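Local coordinates for protein putative tetR family transcription regulator (Shewanella loihica, PDB 3PPB) that probably binds DNA through a helix-turn-helix motif and regulates transcription as a dimeric member of the TetR family, at residues Leu62-Glu67 with Leu94-Ala99; Tyr110-Thr115 with Gln160-Thr165; Gln123-Ile128 with Met153-His158; Gln138-Gly143 with Tyr148-Met153. All coordinates share one frame; numbering follows the deposited sequence. Where two conformers were deposited one is given.

Contact 1 of 4, residues Leu62-Glu67 with Leu94-Ala99; sequences LGVKQE and LTWAMA. With EDO (1,2-ethanediol), chain G; EDO (1,2-ethanediol), chain D; EDO (1,2-ethanediol), chain H.
The indole of Trp96 meets Val64 edge-on: CG1 of Val64 lies near the ring plane, 4.1 Å from CH2, and the two side chains cross at about a right angle. Also at the edge, on the pyrrole side, sits a 1,2-ethanediol molecule, while the carbonyl O of Glu67 approaches obliquely. Within this TetR-like helical fold the contact joins helix 53-74 to helix 82-99, and the small buried surface, 113 Å², together with a closest CA pair 9.7 Å apart (Glu67 and Trp96), indicates that, between these segments, the indole spans the distance and the backbones stay apart. CG of Trp96 stands anti to the backbone N (chi1 180°), which sends the ring out from its helix toward Val64. Beyond the two segments, Phe68 meets the indole edge-to-face and Phe107 also meets it. A leucine in place of Trp96 would probably open a gap beside Val64 and leave the diol without its indole donor. That diol, likely from the crystallisation liquor, links the segments: Trp96 NE1 gives its O1 a weak hydrogen bond, and O1 in turn donates to Glu67 OE1 at 2.7 Å. The same Glu67 OE1 forms a salt bridge with Lys103 NZ.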
loop_
_atom_site.group_PDB
_atom_site.type_symbol
_atom_site.label_atom_id
_atom_site.label_comp_id
_atom_site.label_asym_id
_atom_site.label_seq_id
_atom_site.Cartn_x
_atom_site.Cartn_y
_atom_site.Cartn_z
ATOM N N LEU A 62 7.437 -13.783 6.226
ATOM C CA LEU A 62 8.344 -13.516 7.348
ATOM C C LEU A 62 9.807 -13.615 6.915
ATOM O O LEU A 62 10.641 -12.809 7.371
ATOM C CB LEU A 62 8.063 -14.443 8.547
ATOM C CG LEU A 62 6.685 -14.307 9.216
ATOM C CD1 LEU A 62 6.442 -15.451 10.172
ATOM C CD2 LEU A 62 6.521 -12.950 9.936
ATOM N N GLY A 63 10.084 -14.564 6.016
ATOM C CA GLY A 63 11.417 -14.780 5.458
ATOM C C GLY A 63 11.932 -13.574 4.701
ATOM O O GLY A 63 13.046 -13.109 4.965
ATOM N N VAL A 64 11.107 -13.037 3.773
ATOM C CA VAL A 64 11.463 -11.853 2.974
ATOM C C VAL A 64 11.578 -10.622 3.914
ATOM O O VAL A 64 12.538 -9.863 3.790
ATOM C CB VAL A 64 10.513 -11.592 1.760
ATOM C CG1 VAL A 64 11.017 -10.417 0.930
ATOM C CG2 VAL A 64 10.399 -12.843 0.863
ATOM N N LYS A 65 10.647 -10.466 4.873
ATOM C CA LYS A 65 10.711 -9.371 5.854
ATOM C C LYS A 65 12.049 -9.430 6.623
ATOM O O LYS A 65 12.701 -8.388 6.773
ATOM C CB LYS A 65 9.519 -9.412 6.844
ATOM C CG LYS A 65 8.178 -8.982 6.258
ATOM C CD LYS A 65 8.026 -7.468 6.229
ATOM C CE LYS A 65 6.793 -7.052 5.486
ATOM N NZ LYS A 65 6.428 -5.648 5.804
ATOM N N GLN A 66 12.481 -10.650 7.049
ATOM C CA GLN A 66 13.745 -10.818 7.767
ATOM C C GLN A 66 14.940 -10.410 6.892
ATOM O O GLN A 66 15.808 -9.688 7.378
ATOM C CB GLN A 66 13.924 -12.236 8.313
ATOM C CG GLN A 66 15.072 -12.320 9.341
ATOM C CD GLN A 66 14.826 -11.481 10.571
ATOM O OE1 GLN A 66 13.899 -11.729 11.334
ATOM N NE2 GLN A 66 15.630 -10.439 10.771
ATOM N N GLU A 67 14.955 -10.812 5.607
ATOM C CA GLU A 67 16.004 -10.421 4.654
ATOM C C GLU A 67 16.105 -8.892 4.526
ATOM O O GLU A 67 17.206 -8.332 4.560
ATOM C CB GLU A 67 15.725 -11.026 3.275
ATOM C CG GLU A 67 16.016 -12.503 3.177
ATOM C CD GLU A 67 15.641 -13.072 1.826
ATOM O OE1 GLU A 67 15.778 -12.341 0.818
ATOM O OE2 GLU A 67 15.175 -14.235 1.777
ATOM N N LEU A 94 15.211 1.725 0.222
ATOM C CA LEU A 94 14.886 2.045 -1.172
ATOM C C LEU A 94 15.874 1.363 -2.110
ATOM O O LEU A 94 15.438 0.839 -3.129
ATOM C CB LEU A 94 14.830 3.576 -1.386
ATOM C CG LEU A 94 13.426 4.249 -1.305
ATOM C CD1 LEU A 94 12.674 3.869 -0.040
ATOM C CD2 LEU A 94 13.542 5.772 -1.315
ATOM N N THR A 95 17.183 1.281 -1.733
ATOM C CA THR A 95 18.194 0.598 -2.549
ATOM C C THR A 95 17.846 -0.882 -2.630
ATOM O O THR A 95 17.905 -1.468 -3.718
ATOM C CB THR A 95 19.599 0.817 -1.982
ATOM O OG1 THR A 95 19.865 2.218 -1.976
ATOM C CG2 THR A 95 20.696 0.081 -2.768
ATOM N N TRP A 96 17.438 -1.474 -1.490
ATOM C CA TRP A 96 17.055 -2.888 -1.429
ATOM C C TRP A 96 15.877 -3.144 -2.369
ATOM O O TRP A 96 15.906 -4.121 -3.113
ATOM C CB TRP A 96 16.728 -3.305 0.012
ATOM C CG TRP A 96 16.323 -4.749 0.135
ATOM C CD1 TRP A 96 17.129 -5.804 0.460
ATOM C CD2 TRP A 96 15.008 -5.294 -0.069
ATOM N NE1 TRP A 96 16.397 -6.974 0.481
ATOM C CE2 TRP A 96 15.094 -6.693 0.138
ATOM C CE3 TRP A 96 13.764 -4.738 -0.414
ATOM C CZ2 TRP A 96 13.974 -7.531 0.046
ATOM C CZ3 TRP A 96 12.667 -5.579 -0.545
ATOM C CH2 TRP A 96 12.782 -6.957 -0.327
ATOM N N ALA A 97 14.861 -2.248 -2.352
ATOM C CA ALA A 97 13.665 -2.328 -3.204
ATOM C C ALA A 97 14.030 -2.336 -4.708
ATOM O O ALA A 97 13.431 -3.084 -5.466
ATOM C CB ALA A 97 12.736 -1.163 -2.903
HETATM N N MSE A 98 14.998 -1.493 -5.125
HETATM C CA MSE A 98 15.439 -1.403 -6.522
HETATM C C MSE A 98 16.312 -2.604 -6.880
HETATM O O MSE A 98 16.277 -3.052 -8.020
HETATM C CB MSE A 98 16.210 -0.098 -6.783
HETATM C CG MSE A 98 15.392 1.180 -6.490
HETATM SE SE MSE A 98 13.645 1.289 -7.426
HETATM C CE MSE A 98 14.310 1.668 -9.294
ATOM N N ALA A 99 17.083 -3.135 -5.915
ATOM C CA ALA A 99 17.967 -4.282 -6.148
ATOM C C ALA A 99 17.218 -5.635 -6.177
ATOM O O ALA A 99 17.750 -6.581 -6.744
ATOM C CB ALA A 99 19.052 -4.329 -5.077
HETATM C C1 EDO G . 18.456 -9.737 -0.025
HETATM O O1 EDO G . 17.089 -10.123 0.179
HETATM C C2 EDO G . 19.016 -9.192 1.287
HETATM O O2 EDO G . 20.343 -8.685 1.077
HETATM C C1 EDO D . 8.384 -2.741 4.875
HETATM O O1 EDO D . 8.463 -3.779 5.850
HETATM C C2 EDO D . 8.259 -3.385 3.504
HETATM O O2 EDO D . 7.152 -4.281 3.485
HETATM C C1 EDO H . 12.770 -17.067 -1.471
HETATM O O1 EDO H . 13.786 -16.287 -2.113
HETATM C C2 EDO H . 13.042 -17.114 0.029
HETATM O O2 EDO H . 13.031 -15.783 0.553
#

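Contact 2 of 4, residues Tyr110-Thr115 with Gln160-Thr165; sequences YSMSPT and QYLAAT. With EDO (1,2-ethanediol), chain D; EDO (1,2-ethanediol), chain E.
This is a small, buried apolar contact in the TetR-like helical fold, where the loop between helix 101-110 and helix 118-128 lies against helix 150-170. The evidence is one leucine branch: CD1 of Leu162 touches SE of selenomethionine Met112 at 4.2 Å and CB of Ser111 at 4.4 Å, with no direct hydrogen bond across. Leu162 and Met112 also pack on Met112 and Leu162 of the second subunit, respectively, at the dimer interface. A 1,2-ethanediol, probably from the crystallisation liquor, lies beside it. Its O2 accepts from Ser111 OG at 2.6 Å, and its C2 lies obliquely against the Tyr161 ring, 3.5 Å from CE2. With CG anti to the backbone N (chi1 167°), that ring stands out from its helix, leaning toward the next turn, where CG2 of Thr165 lies over one face near the rim; Tyr161 OH is hydrogen-bonded to Gln104 OE1. Shortening Tyr161 to an alanine would probably uncover this methyl and leave Gln104 without its hydroxyl partner. An ST turn shapes the loop, Ser113 OG accepting from Thr115 N. Tyr161 O is gripped from opposite faces of its plane by Thr165 N and, at 2.9 Å, Thr165 OG1.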
loop_
_atom_site.group_PDB
_atom_site.type_symbol
_atom_site.label_atom_id
_atom_site.label_comp_id
_atom_site.label_asym_id
_atom_site.label_seq_id
_atom_site.Cartn_x
_atom_site.Cartn_y
_atom_site.Cartn_z
ATOM N N TYR A 110 1.565 -7.747 -0.746
ATOM C CA TYR A 110 1.123 -8.433 0.476
ATOM C C TYR A 110 1.375 -7.742 1.834
ATOM O O TYR A 110 0.668 -8.079 2.787
ATOM C CB TYR A 110 1.773 -9.836 0.529
ATOM C CG TYR A 110 1.351 -10.728 -0.620
ATOM C CD1 TYR A 110 0.196 -11.498 -0.542
ATOM C CD2 TYR A 110 2.117 -10.822 -1.778
ATOM C CE1 TYR A 110 -0.211 -12.302 -1.607
ATOM C CE2 TYR A 110 1.718 -11.624 -2.846
ATOM C CZ TYR A 110 0.547 -12.352 -2.759
ATOM O OH TYR A 110 0.154 -13.148 -3.800
ATOM N N SER A 111 2.370 -6.837 1.938
ATOM C CA SER A 111 2.796 -6.153 3.175
ATOM C C SER A 111 1.706 -5.443 3.983
ATOM O O SER A 111 1.799 -5.396 5.218
ATOM C CB SER A 111 3.851 -5.106 2.859
ATOM O OG SER A 111 5.115 -5.731 2.819
HETATM N N MSE A 112 0.739 -4.831 3.309
HETATM C CA MSE A 112 -0.296 -4.066 3.995
HETATM C C MSE A 112 -1.688 -4.460 3.537
HETATM O O MSE A 112 -2.669 -3.744 3.801
HETATM C CB MSE A 112 -0.055 -2.580 3.721
HETATM C CG MSE A 112 -0.127 -1.761 4.971
HETATM SE SE MSE A 112 0.453 0.023 4.669
HETATM C CE MSE A 112 -0.660 0.456 3.226
ATOM N N SER A 113 -1.773 -5.639 2.912
ATOM C CA SER A 113 -2.997 -6.152 2.349
ATOM C C SER A 113 -3.770 -7.013 3.347
ATOM O O SER A 113 -3.155 -7.641 4.221
ATOM C CB SER A 113 -2.679 -6.962 1.088
ATOM O OG SER A 113 -2.286 -8.292 1.388
ATOM N N PRO A 114 -5.110 -7.135 3.162
ATOM C CA PRO A 114 -5.893 -8.035 4.025
ATOM C C PRO A 114 -5.594 -9.527 3.796
ATOM O O PRO A 114 -6.157 -10.355 4.512
ATOM C CB PRO A 114 -7.354 -7.732 3.627
ATOM C CG PRO A 114 -7.314 -6.460 2.822
ATOM C CD PRO A 114 -5.975 -6.466 2.165
ATOM N N THR A 115 -4.728 -9.882 2.813
ATOM C CA THR A 115 -4.421 -11.284 2.477
ATOM C C THR A 115 -3.662 -11.990 3.616
ATOM O O THR A 115 -4.016 -13.124 3.964
ATOM C CB THR A 115 -3.632 -11.390 1.137
ATOM O OG1 THR A 115 -4.231 -10.552 0.152
ATOM C CG2 THR A 115 -3.560 -12.810 0.604
ATOM N N GLN A 160 4.683 5.185 3.616
ATOM C CA GLN A 160 5.541 6.104 2.871
ATOM C C GLN A 160 6.606 5.338 2.125
ATOM O O GLN A 160 6.933 5.708 1.001
ATOM C CB GLN A 160 6.160 7.169 3.773
ATOM C CG GLN A 160 5.091 8.125 4.308
ATOM C CD GLN A 160 5.708 9.298 4.973
ATOM O OE1 GLN A 160 6.203 9.202 6.107
ATOM N NE2 GLN A 160 5.710 10.429 4.283
ATOM N N TYR A 161 7.123 4.249 2.719
ATOM C CA TYR A 161 8.094 3.382 2.025
ATOM C C TYR A 161 7.434 2.781 0.769
ATOM O O TYR A 161 8.017 2.788 -0.320
ATOM C CB TYR A 161 8.601 2.269 2.968
ATOM C CG TYR A 161 9.340 1.164 2.246
ATOM C CD1 TYR A 161 10.662 1.334 1.834
ATOM C CD2 TYR A 161 8.704 -0.032 1.920
ATOM C CE1 TYR A 161 11.342 0.326 1.138
ATOM C CE2 TYR A 161 9.367 -1.033 1.198
ATOM C CZ TYR A 161 10.691 -0.854 0.825
ATOM O OH TYR A 161 11.371 -1.823 0.125
ATOM N N LEU A 162 6.215 2.258 0.921
ATOM C CA LEU A 162 5.523 1.633 -0.207
ATOM C C LEU A 162 5.191 2.643 -1.285
ATOM O O LEU A 162 5.250 2.311 -2.464
ATOM C CB LEU A 162 4.266 0.882 0.252
ATOM C CG LEU A 162 4.520 -0.387 1.107
ATOM C CD1 LEU A 162 3.228 -0.918 1.635
ATOM C CD2 LEU A 162 5.260 -1.467 0.307
ATOM N N ALA A 163 4.882 3.887 -0.896
ATOM C CA ALA A 163 4.583 4.959 -1.847
ATOM C C ALA A 163 5.847 5.348 -2.624
ATOM O O ALA A 163 5.786 5.491 -3.836
ATOM C CB ALA A 163 4.017 6.159 -1.120
ATOM N N ALA A 164 6.994 5.493 -1.930
ATOM C CA ALA A 164 8.252 5.917 -2.567
ATOM C C ALA A 164 8.792 4.825 -3.482
ATOM O O ALA A 164 9.295 5.141 -4.558
ATOM C CB ALA A 164 9.300 6.311 -1.512
ATOM N N THR A 165 8.636 3.552 -3.098
ATOM C CA THR A 165 9.121 2.441 -3.920
ATOM C C THR A 165 8.194 2.197 -5.113
ATOM O O THR A 165 8.686 1.796 -6.155
ATOM C CB THR A 165 9.380 1.199 -3.096
ATOM O OG1 THR A 165 8.192 0.788 -2.426
ATOM C CG2 THR A 165 10.523 1.403 -2.104
HETATM C C1 EDO D . 8.384 -2.741 4.875
HETATM O O1 EDO D . 8.463 -3.779 5.850
HETATM C C2 EDO D . 8.259 -3.385 3.504
HETATM O O2 EDO D . 7.152 -4.281 3.485
HETATM C C1 EDO E . -7.616 -11.207 -2.619
HETATM O O1 EDO E . -6.322 -10.923 -3.153
HETATM C C2 EDO E . -7.545 -12.202 -1.459
HETATM O O2 EDO E . -6.962 -11.633 -0.279
#

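Contact 3 of 4, residues Gln123-Ile128 with Met153-His158; sequences QAMHGI and MQDNCH
Met125 and Gln154 slide past each other in opposite directions, and the overlap gives a methylene-to-amide contact and a hydrogen bond. CG of Met125, a selenomethionine, lies alongside the amide of Gln154, 3.5 Å from NE2. In the conformer described, one of two for this glutamine, Gln154 NE2 donates to the backbone O of Met125 at 2.9 Å. The bond is bent, with an N-H...O angle of 143°, and the donor is tilted from the carbonyl plane. Gln154 reaches so far because CG is anti to the backbone N (chi1 -167°) and the chain stays extended beyond it. Asp155 instead crosses Met125 at about a right angle: its OD1 lies 3.6 Å from CE and 3.8 Å from SE, a contact of the carboxylate with the bent end of the selenoether chain. The carbonyl reached by Gln154 belongs to a wider pi-type turn, identified by the bond from Ile128 N to Gln123 O, five residues back. Gln154 NE2 also makes a weak bond to Leu129 O. The contact thus ties the end of helix 118-128 to helix 150-170, with Ile132 and Ala133 of helix 130-141 packing on Gln154, Ile128 resting on helix 53-74, and Tyr167 of the second subunit against Asp155.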
loop_
_atom_site.group_PDB
_atom_site.type_symbol
_atom_site.label_atom_id
_atom_site.label_comp_id
_atom_site.label_asym_id
_atom_site.label_seq_id
_atom_site.Cartn_x
_atom_site.Cartn_y
_atom_site.Cartn_z
ATOM N N GLN A 123 3.857 -9.891 13.725
ATOM C CA GLN A 123 5.165 -10.498 13.995
ATOM C C GLN A 123 6.240 -9.789 13.164
ATOM O O GLN A 123 7.329 -9.537 13.675
ATOM C CB GLN A 123 5.148 -12.025 13.732
ATOM C CG GLN A 123 6.510 -12.756 13.835
ATOM C CD GLN A 123 7.305 -12.531 15.110
ATOM O OE1 GLN A 123 6.768 -12.500 16.222
ATOM N NE2 GLN A 123 8.622 -12.424 14.976
ATOM N N ALA A 124 5.924 -9.437 11.913
ATOM C CA ALA A 124 6.854 -8.720 11.053
ATOM C C ALA A 124 7.082 -7.280 11.575
ATOM O O ALA A 124 8.223 -6.821 11.620
ATOM C CB ALA A 124 6.326 -8.690 9.632
HETATM N N MSE A 125 5.998 -6.599 11.987
HETATM C CA MSE A 125 5.999 -5.214 12.450
HETATM C C MSE A 125 6.720 -5.025 13.790
HETATM O O MSE A 125 7.619 -4.182 13.879
HETATM C CB MSE A 125 4.551 -4.713 12.574
HETATM C CG MSE A 125 4.414 -3.190 12.617
HETATM SE SE MSE A 125 2.598 -2.613 13.170
HETATM C CE MSE A 125 1.485 -3.619 11.820
ATOM N N HIS A 126 6.318 -5.776 14.825
ATOM C CA HIS A 126 6.868 -5.609 16.175
ATOM C C HIS A 126 8.029 -6.552 16.473
ATOM O O HIS A 126 8.794 -6.281 17.406
ATOM C CB HIS A 126 5.753 -5.776 17.226
ATOM C CG HIS A 126 4.549 -4.932 16.929
ATOM N ND1 HIS A 126 3.309 -5.502 16.693
ATOM C CD2 HIS A 126 4.456 -3.591 16.744
ATOM C CE1 HIS A 126 2.498 -4.491 16.418
ATOM N NE2 HIS A 126 3.147 -3.325 16.421
ATOM N N GLY A 127 8.173 -7.622 15.690
ATOM C CA GLY A 127 9.246 -8.582 15.917
ATOM C C GLY A 127 10.436 -8.302 15.034
ATOM O O GLY A 127 11.438 -7.729 15.485
ATOM N N ILE A 128 10.293 -8.631 13.749
ATOM C CA ILE A 128 11.322 -8.453 12.727
ATOM C C ILE A 128 11.722 -6.968 12.591
ATOM O O ILE A 128 12.910 -6.662 12.511
ATOM C CB ILE A 128 10.840 -9.069 11.376
ATOM C CG1 ILE A 128 10.653 -10.609 11.536
ATOM C CG2 ILE A 128 11.835 -8.746 10.252
ATOM C CD1 ILE A 128 10.003 -11.371 10.323
HETATM N N MSE A 153 2.573 5.717 13.742
HETATM C CA MSE A 153 3.813 6.215 13.151
HETATM C C MSE A 153 4.522 5.085 12.379
HETATM O O MSE A 153 5.016 5.351 11.296
HETATM C CB MSE A 153 4.710 6.827 14.238
HETATM C CG MSE A 153 4.071 8.070 14.900
HETATM SE SE MSE A 153 5.277 8.841 16.189
HETATM C CE MSE A 153 6.414 9.821 15.013
ATOM N N GLN A 154 4.557 3.827 12.919
ATOM C CA GLN A 154 5.228 2.736 12.185
ATOM C C GLN A 154 4.444 2.409 10.921
ATOM O O GLN A 154 5.072 2.225 9.880
ATOM C CB GLN A 154 5.478 1.462 13.025
ATOM C CG GLN A 154 6.448 0.492 12.313
ATOM C CD GLN A 154 7.017 -0.657 13.123
ATOM O OE1 GLN A 154 7.008 -0.663 14.362
ATOM N NE2 GLN A 154 7.583 -1.641 12.425
ATOM N N ASP A 155 3.082 2.391 10.968
ATOM C CA ASP A 155 2.287 2.144 9.756
ATOM C C ASP A 155 2.568 3.232 8.750
ATOM O O ASP A 155 2.635 2.963 7.550
ATOM C CB ASP A 155 0.783 2.096 10.056
ATOM C CG ASP A 155 0.292 0.789 10.647
ATOM O OD1 ASP A 155 1.083 -0.176 10.691
ATOM O OD2 ASP A 155 -0.880 0.742 11.080
ATOM N N ASN A 156 2.720 4.478 9.239
ATOM C CA ASN A 156 2.982 5.608 8.371
ATOM C C ASN A 156 4.329 5.425 7.672
ATOM O O ASN A 156 4.392 5.641 6.463
ATOM C CB ASN A 156 2.901 6.921 9.142
ATOM C CG ASN A 156 3.190 8.091 8.265
ATOM O OD1 ASN A 156 2.404 8.457 7.374
ATOM N ND2 ASN A 156 4.404 8.566 8.404
ATOM N N CYS A 157 5.395 5.018 8.408
ATOM C CA CYS A 157 6.717 4.739 7.810
ATOM C C CYS A 157 6.557 3.722 6.692
ATOM O O CYS A 157 7.107 3.884 5.610
ATOM C CB CYS A 157 7.702 4.224 8.860
ATOM S SG CYS A 157 8.153 5.434 10.107
ATOM N N HIS A 158 5.787 2.665 6.978
ATOM C CA HIS A 158 5.497 1.564 6.062
ATOM C C HIS A 158 4.751 2.066 4.809
ATOM O O HIS A 158 5.162 1.718 3.692
ATOM C CB HIS A 158 4.691 0.496 6.794
ATOM C CG HIS A 158 4.562 -0.816 6.092
ATOM N ND1 HIS A 158 5.310 -1.120 4.979
ATOM C CD2 HIS A 158 3.809 -1.891 6.416
ATOM C CE1 HIS A 158 4.946 -2.339 4.631
ATOM N NE2 HIS A 158 4.060 -2.849 5.479
#

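Contact 4 of 4, residues Gln138-Gly143 with Tyr148-Met153; sequences QGQASG and YPIELM
Gln140 carries the whole of this contact, its amide reaching Tyr148, Ile150 and Met153 as the chain turns from helix 130-141 into helix 150-170. Along the first segment, Gln138 O accepts from Ser142 N. Gly139 follows, buried and joined by backbone hydrogen bonds to Leu145 in the connecting loop. In Gln140, CG lies anti to the carbonyl carbon (chi1 -74°), the rest of the chain is extended, and the terminal amide is carried across to the second segment. NE2 comes within 3.2 Å of SE of selenomethionine Met153, the two chains arriving from opposite directions, and stands 3.6 Å from Tyr148 O. In the one of two Ile150 conformers described, OE1 of Gln140 is 4.2 Å from CD1 of Ile150, the two side chains passing at a slant. After Ala141 comes Ser142, and then Gly143 is where the backbone leaves helical angles, in a Schellman motif. The evidence is its positive phi (78°) and two bonds back into the last turn, one of them from its N to Gln140 O, so the residue that supplies the amide also takes part in the motif through its backbone. Across the turn, Pro149 holds the N-cap position of the next helix, and its O accepts from Met153 N at 3.1 Å. Chemically, the amide is held mainly by a bond outside the two segments, from NE2 to Ala146 O in the intervening loop, which helps to orient it; across the segments it makes close contacts without a hydrogen bond, SE of Met153 near NE2 and CD1 of Ile150 near OE1.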
loop_
_atom_site.group_PDB
_atom_site.type_symbol
_atom_site.label_atom_id
_atom_site.label_comp_id
_atom_site.label_asym_id
_atom_site.label_seq_id
_atom_site.Cartn_x
_atom_site.Cartn_y
_atom_site.Cartn_z
ATOM N N GLN A 138 13.377 6.728 20.568
ATOM C CA GLN A 138 14.610 7.494 20.805
ATOM C C GLN A 138 14.497 8.920 20.251
ATOM O O GLN A 138 14.894 9.868 20.918
ATOM C CB GLN A 138 15.814 6.786 20.210
ATOM C CG GLN A 138 16.281 5.591 21.032
ATOM C CD GLN A 138 17.401 4.844 20.360
ATOM O OE1 GLN A 138 18.271 5.428 19.709
ATOM N NE2 GLN A 138 17.415 3.533 20.527
ATOM N N GLY A 139 13.898 9.068 19.078
ATOM C CA GLY A 139 13.672 10.372 18.460
ATOM C C GLY A 139 12.677 11.228 19.207
ATOM O O GLY A 139 12.783 12.456 19.188
ATOM N N GLN A 140 11.695 10.585 19.862
ATOM C CA GLN A 140 10.691 11.294 20.642
ATOM C C GLN A 140 11.333 11.806 21.934
ATOM O O GLN A 140 11.084 12.946 22.325
ATOM C CB GLN A 140 9.480 10.386 20.928
ATOM C CG GLN A 140 8.597 10.177 19.705
ATOM C CD GLN A 140 7.451 9.201 19.928
ATOM O OE1 GLN A 140 7.516 8.292 20.769
ATOM N NE2 GLN A 140 6.377 9.351 19.154
ATOM N N ALA A 141 12.178 10.963 22.572
ATOM C CA ALA A 141 12.886 11.279 23.817
ATOM C C ALA A 141 13.898 12.407 23.615
ATOM O O ALA A 141 14.095 13.186 24.533
ATOM C CB ALA A 141 13.590 10.039 24.348
ATOM N N SER A 142 14.515 12.515 22.422
ATOM C CA SER A 142 15.515 13.551 22.120
ATOM C C SER A 142 14.873 14.870 21.643
ATOM O O SER A 142 15.584 15.853 21.417
ATOM C CB SER A 142 16.498 13.051 21.068
ATOM O OG SER A 142 15.855 12.891 19.817
ATOM N N GLY A 143 13.550 14.868 21.480
ATOM C CA GLY A 143 12.806 16.032 21.023
ATOM C C GLY A 143 12.883 16.288 19.535
ATOM O O GLY A 143 12.574 17.397 19.103
ATOM N N TYR A 148 3.145 11.065 18.398
ATOM C CA TYR A 148 1.875 10.485 17.929
ATOM C C TYR A 148 1.844 9.028 18.390
ATOM O O TYR A 148 2.919 8.549 18.755
ATOM C CB TYR A 148 1.751 10.591 16.399
ATOM C CG TYR A 148 2.065 11.954 15.809
ATOM C CD1 TYR A 148 1.450 13.109 16.294
ATOM C CD2 TYR A 148 2.929 12.084 14.728
ATOM C CE1 TYR A 148 1.732 14.365 15.752
ATOM C CE2 TYR A 148 3.187 13.328 14.150
ATOM C CZ TYR A 148 2.596 14.469 14.674
ATOM O OH TYR A 148 2.887 15.702 14.139
ATOM N N PRO A 149 0.698 8.284 18.396
ATOM C CA PRO A 149 0.753 6.858 18.788
ATOM C C PRO A 149 1.803 6.134 17.947
ATOM O O PRO A 149 1.835 6.323 16.728
ATOM C CB PRO A 149 -0.675 6.381 18.520
ATOM C CG PRO A 149 -1.505 7.620 18.714
ATOM C CD PRO A 149 -0.682 8.651 18.015
ATOM N N ILE A 150 2.695 5.363 18.623
ATOM C CA ILE A 150 3.819 4.651 18.014
ATOM C C ILE A 150 3.377 3.742 16.841
ATOM O O ILE A 150 4.028 3.731 15.802
ATOM C CB ILE A 150 4.662 3.861 19.071
ATOM C CG1 ILE A 150 6.077 3.557 18.541
ATOM C CG2 ILE A 150 3.978 2.587 19.612
ATOM C CD1 ILE A 150 7.078 4.527 18.997
ATOM N N GLU A 151 2.270 2.999 16.991
ATOM C CA GLU A 151 1.851 2.077 15.936
ATOM C C GLU A 151 1.383 2.803 14.665
ATOM O O GLU A 151 1.617 2.316 13.564
ATOM C CB GLU A 151 0.787 1.096 16.420
ATOM C CG GLU A 151 0.840 -0.146 15.549
ATOM C CD GLU A 151 -0.235 -1.184 15.751
ATOM O OE1 GLU A 151 -0.516 -1.519 16.922
ATOM O OE2 GLU A 151 -0.734 -1.724 14.736
ATOM N N LEU A 152 0.750 3.966 14.821
ATOM C CA LEU A 152 0.314 4.786 13.691
ATOM C C LEU A 152 1.559 5.309 12.976
ATOM O O LEU A 152 1.614 5.312 11.753
ATOM C CB LEU A 152 -0.589 5.952 14.175
ATOM C CG LEU A 152 -1.057 6.966 13.110
ATOM C CD1 LEU A 152 -1.749 6.292 11.907
ATOM C CD2 LEU A 152 -1.947 8.009 13.722
HETATM N N MSE A 153 2.573 5.717 13.742
HETATM C CA MSE A 153 3.813 6.215 13.151
HETATM C C MSE A 153 4.522 5.085 12.379
HETATM O O MSE A 153 5.016 5.351 11.296
HETATM C CB MSE A 153 4.710 6.827 14.238
HETATM C CG MSE A 153 4.071 8.070 14.900
HETATM SE SE MSE A 153 5.277 8.841 16.189
HETATM C CE MSE A 153 6.414 9.821 15.013
#

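How the contacts relate
Contacts 2, 3 and 4 share helix 150-170, and contacts 3 and 4 both include Met153; their centres are 13 Å apart. Contact 1 lies about 12 Å from contact 2, centre to centre, and touches it where CB of Ala97 meets CG2 of Thr165 at 3.5 Å. A 1,2-ethanediol also joins the two, held by Lys65 of contact 1 and Ser111 of contact 2. Contact 1 meets contact 3 as well, through Ile128 packed on 62-67. Contact 4 touches contact 3 but stays clear of contact 1, nearest atoms about 12 Å apart. A bound tetraethylene glycol lies about 4 Å from the Gln154 side chain. Contacts 2, 3 and 4 all touch the second subunit.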